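Local coordinates for protein HTH-type transcriptional regulator LysG (Mycobacterium tuberculosis, PDB 3ISP) that probably activates expression of the exporter LysE and represses its own gene, acting as a homodimeric, DNA-binding transcription factor of the LysR family, at residues 192-197 against 218-223. Sequence-based numbering, arbitrary orientation.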
ATOM      1  N   SER A 192      14.188 -20.733  10.003  1.00 57.07           N
ATOM      2  CA  SER A 192      14.815 -20.243   8.774  1.00 62.03           C
ATOM      3  C   SER A 192      15.075 -18.740   8.865  1.00 57.58           C
ATOM      4  O   SER A 192      14.536 -18.056   9.726  1.00 59.16           O
ATOM      5  CB  SER A 192      13.976 -20.577   7.534  1.00 54.40           C
ATOM      6  OG  SER A 192      12.822 -19.760   7.461  1.00 57.72           O
ATOM      7  N   LEU A 193      15.920 -18.237   7.978  1.00 54.36           N
ATOM      8  CA  LEU A 193      16.145 -16.807   7.871  1.00 51.00           C
ATOM      9  C   LEU A 193      15.420 -16.216   6.658  1.00 53.91           C
ATOM     10  O   LEU A 193      14.647 -16.891   5.974  1.00 55.72           O
ATOM     11  CB  LEU A 193      17.633 -16.529   7.742  1.00 49.43           C
ATOM     12  CG  LEU A 193      18.532 -17.097   8.823  1.00 50.19           C
ATOM     13  CD1 LEU A 193      19.952 -16.614   8.601  1.00 47.26           C
ATOM     14  CD2 LEU A 193      18.006 -16.680  10.183  1.00 50.81           C
ATOM     15  N   ALA A 194      15.700 -14.948   6.400  1.00 51.41           N
ATOM     16  CA  ALA A 194      15.102 -14.218   5.298  1.00 58.71           C
ATOM     17  C   ALA A 194      15.405 -12.732   5.465  1.00 58.99           C
ATOM     18  O   ALA A 194      15.565 -12.248   6.584  1.00 57.70           O
ATOM     19  CB  ALA A 194      13.606 -14.453   5.246  1.00 53.98           C
ATOM     20  N   TRP A 195      15.487 -12.017   4.350  1.00 56.45           N
ATOM     21  CA  TRP A 195      15.725 -10.585   4.394  1.00 59.87           C
ATOM     22  C   TRP A 195      14.479  -9.843   4.830  1.00 58.47           C
ATOM     23  O   TRP A 195      14.563  -8.802   5.483  1.00 60.78           O
ATOM     24  CB  TRP A 195      16.193 -10.074   3.030  1.00 57.98           C
ATOM     25  CG  TRP A 195      17.633 -10.324   2.815  1.00 52.37           C
ATOM     26  CD1 TRP A 195      18.279 -11.533   2.870  1.00 55.10           C
ATOM     27  CD2 TRP A 195      18.630  -9.348   2.527  1.00 48.71           C
ATOM     28  NE1 TRP A 195      19.624 -11.360   2.638  1.00 54.26           N
ATOM     29  CE2 TRP A 195      19.865 -10.027   2.423  1.00 50.40           C
ATOM     30  CE3 TRP A 195      18.604  -7.966   2.353  1.00 50.92           C
ATOM     31  CZ2 TRP A 195      21.053  -9.370   2.143  1.00 46.50           C
ATOM     32  CZ3 TRP A 195      19.793  -7.313   2.082  1.00 54.48           C
ATOM     33  CH2 TRP A 195      21.002  -8.019   1.975  1.00 50.56           C
ATOM     34  N   ASN A 196      13.329 -10.393   4.462  1.00 56.63           N
ATOM     35  CA  ASN A 196      12.037  -9.793   4.782  1.00 64.73           C
ATOM     36  C   ASN A 196      10.906 -10.632   4.201  1.00 65.98           C
ATOM     37  O   ASN A 196      11.139 -11.744   3.731  1.00 69.28           O
ATOM     38  CB  ASN A 196      11.967  -8.354   4.268  1.00 62.81           C
ATOM     39  CG  ASN A 196      12.226  -8.260   2.786  1.00 60.67           C
ATOM     40  OD1 ASN A 196      11.506  -8.846   1.978  1.00 62.76           O
ATOM     41  ND2 ASN A 196      13.257  -7.523   2.419  1.00 53.15           N
ATOM     42  N   ARG A 197       9.686 -10.110   4.218  1.00 69.62           N
ATOM     43  CA  ARG A 197       8.533 -10.901   3.776  1.00 72.36           C
ATOM     44  C   ARG A 197       8.563 -11.199   2.277  1.00 68.46           C
ATOM     45  O   ARG A 197       8.181 -12.288   1.846  1.00 72.44           O
ATOM     46  CB  ARG A 197       7.209 -10.228   4.158  1.00 76.60           C
ATOM     47  CG  ARG A 197       7.245  -9.467   5.475  1.00 73.66           C
ATOM     48  CD  ARG A 197       8.017 -10.212   6.535  1.00 67.26           C
ATOM     49  NE  ARG A 197       8.186  -9.387   7.723  1.00 73.34           N
ATOM     50  CZ  ARG A 197       7.349  -9.393   8.755  1.00 76.79           C
ATOM     51  NH1 ARG A 197       6.284 -10.186   8.739  1.00 76.57           N
ATOM     52  NH2 ARG A 197       7.579  -8.609   9.804  1.00 67.85           N
ATOM     53  N   THR A 218      10.655 -18.125  11.298  1.00 64.11           N
ATOM     54  CA  THR A 218      11.577 -17.429  10.416  1.00 63.66           C
ATOM     55  C   THR A 218      11.979 -16.030  10.898  1.00 62.59           C
ATOM     56  O   THR A 218      11.131 -15.158  11.120  1.00 62.05           O
ATOM     57  CB  THR A 218      11.058 -17.372   8.952  1.00 65.45           C
ATOM     58  OG1 THR A 218      11.632 -16.234   8.286  1.00 63.74           O
ATOM     59  CG2 THR A 218       9.539 -17.268   8.909  1.00 63.10           C
ATOM     60  N   HIS A 219      13.289 -15.841  11.044  1.00 56.63           N
ATOM     61  CA  HIS A 219      13.879 -14.558  11.391  1.00 54.59           C
ATOM     62  C   HIS A 219      13.992 -13.665  10.177  1.00 57.47           C
ATOM     63  O   HIS A 219      14.298 -14.140   9.090  1.00 62.86           O
ATOM     64  CB  HIS A 219      15.289 -14.770  11.928  1.00 58.72           C
ATOM     65  CG  HIS A 219      15.343 -15.505  13.229  1.00 61.88           C
ATOM     66  ND1 HIS A 219      14.924 -14.945  14.416  1.00 58.00           N
ATOM     67  CD2 HIS A 219      15.780 -16.749  13.531  1.00 52.89           C
ATOM     68  CE1 HIS A 219      15.091 -15.818  15.390  1.00 57.66           C
ATOM     69  NE2 HIS A 219      15.610 -16.919  14.880  1.00 57.64           N
ATOM     70  N   PHE A 220      13.775 -12.366  10.360  1.00 59.30           N
ATOM     71  CA  PHE A 220      13.996 -11.409   9.276  1.00 57.08           C
ATOM     72  C   PHE A 220      15.145 -10.467   9.557  1.00 52.27           C
ATOM     73  O   PHE A 220      15.042  -9.575  10.392  1.00 51.57           O
ATOM     74  CB  PHE A 220      12.729 -10.640   8.995  1.00 52.50           C
ATOM     75  CG  PHE A 220      11.619 -11.517   8.569  1.00 61.63           C
ATOM     76  CD1 PHE A 220      10.477 -11.640   9.335  1.00 63.93           C
ATOM     77  CD2 PHE A 220      11.735 -12.268   7.412  1.00 59.20           C
ATOM     78  CE1 PHE A 220       9.448 -12.473   8.927  1.00 67.94           C
ATOM     79  CE2 PHE A 220      10.717 -13.101   7.009  1.00 60.56           C
ATOM     80  CZ  PHE A 220       9.576 -13.208   7.766  1.00 63.87           C
ATOM     81  N   VAL A 221      16.250 -10.695   8.859  1.00 50.27           N
ATOM     82  CA  VAL A 221      17.454  -9.915   9.065  1.00 51.92           C
ATOM     83  C   VAL A 221      18.022  -9.467   7.729  1.00 55.65           C
ATOM     84  O   VAL A 221      18.500 -10.282   6.939  1.00 55.22           O
ATOM     85  CB  VAL A 221      18.534 -10.695   9.823  1.00 48.70           C
ATOM     86  CG1 VAL A 221      19.559  -9.726  10.367  1.00 53.56           C
ATOM     87  CG2 VAL A 221      17.923 -11.502  10.951  1.00 45.08           C
ATOM     88  N   PRO A 222      17.982  -8.155   7.481  1.00 55.15           N
ATOM     89  CA  PRO A 222      18.394  -7.578   6.208  1.00 47.96           C
ATOM     90  C   PRO A 222      19.873  -7.212   6.226  1.00 52.46           C
ATOM     91  O   PRO A 222      20.503  -7.247   7.286  1.00 44.50           O
ATOM     92  CB  PRO A 222      17.555  -6.309   6.126  1.00 47.95           C
ATOM     93  CG  PRO A 222      16.772  -6.228   7.453  1.00 53.85           C
ATOM     94  CD  PRO A 222      17.462  -7.128   8.391  1.00 51.09           C
ATOM     95  N   THR A 223      20.389  -6.866   5.043  1.00 54.93           N
ATOM     96  CA  THR A 223      21.786  -6.486   4.797  1.00 50.66           C
ATOM     97  C   THR A 223      22.716  -7.688   4.758  1.00 49.60           C
ATOM     98  O   THR A 223      22.389  -8.758   5.258  1.00 44.96           O
ATOM     99  CB  THR A 223      22.319  -5.391   5.772  1.00 46.62           C
ATOM    100  OG1 THR A 223      22.698  -5.977   7.019  1.00 45.03           O
ATOM    101  CG2 THR A 223      21.271  -4.327   6.005  1.00 47.84           C
TER
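Two backbone hydrogen bonds tie 192-197 to 218-223: His219 N donates to Ser192 O over 2.9 Å, and Val221 N to Ala194 O over 2.8 Å. Their N-H...O angles, 148° and 152°, show moderate bending. The pairing runs parallel, since Ser192, Leu193 and Ala194 face Thr218, His219 and Phe220 in turn, yet only Ser192 and Thr218 qualify as a beta bridge.

Ring contacts add to this. Phe220 meets Ala194 CB at its edge, 3.6 Å from CD2 of the ring, while Arg197 CD lies over one face, 3.7 Å from the ring centroid, a CH-pi contact. The arginine chain, bent at chi2, lays its guanidinium within 9° of the Phe220 plane; its NH2 forms a salt bridge with Asp123 of the second subunit. Both segments flank helix 201-210 in the LysR substrate-binding domain, whose fold resembles periplasmic binding proteins, and here they take part in the contact with that subunit, where His219 ND1 is hydrogen-bonded to Leu122 N.

Trp195 packs on the loop that leads into helix 224-232. One indole face receives the Pro222-Thr223 peptide, with Thr223 N above it toward the rim, and Thr223 OG1 N-caps the helix by a hydrogen bond to Gly226 N.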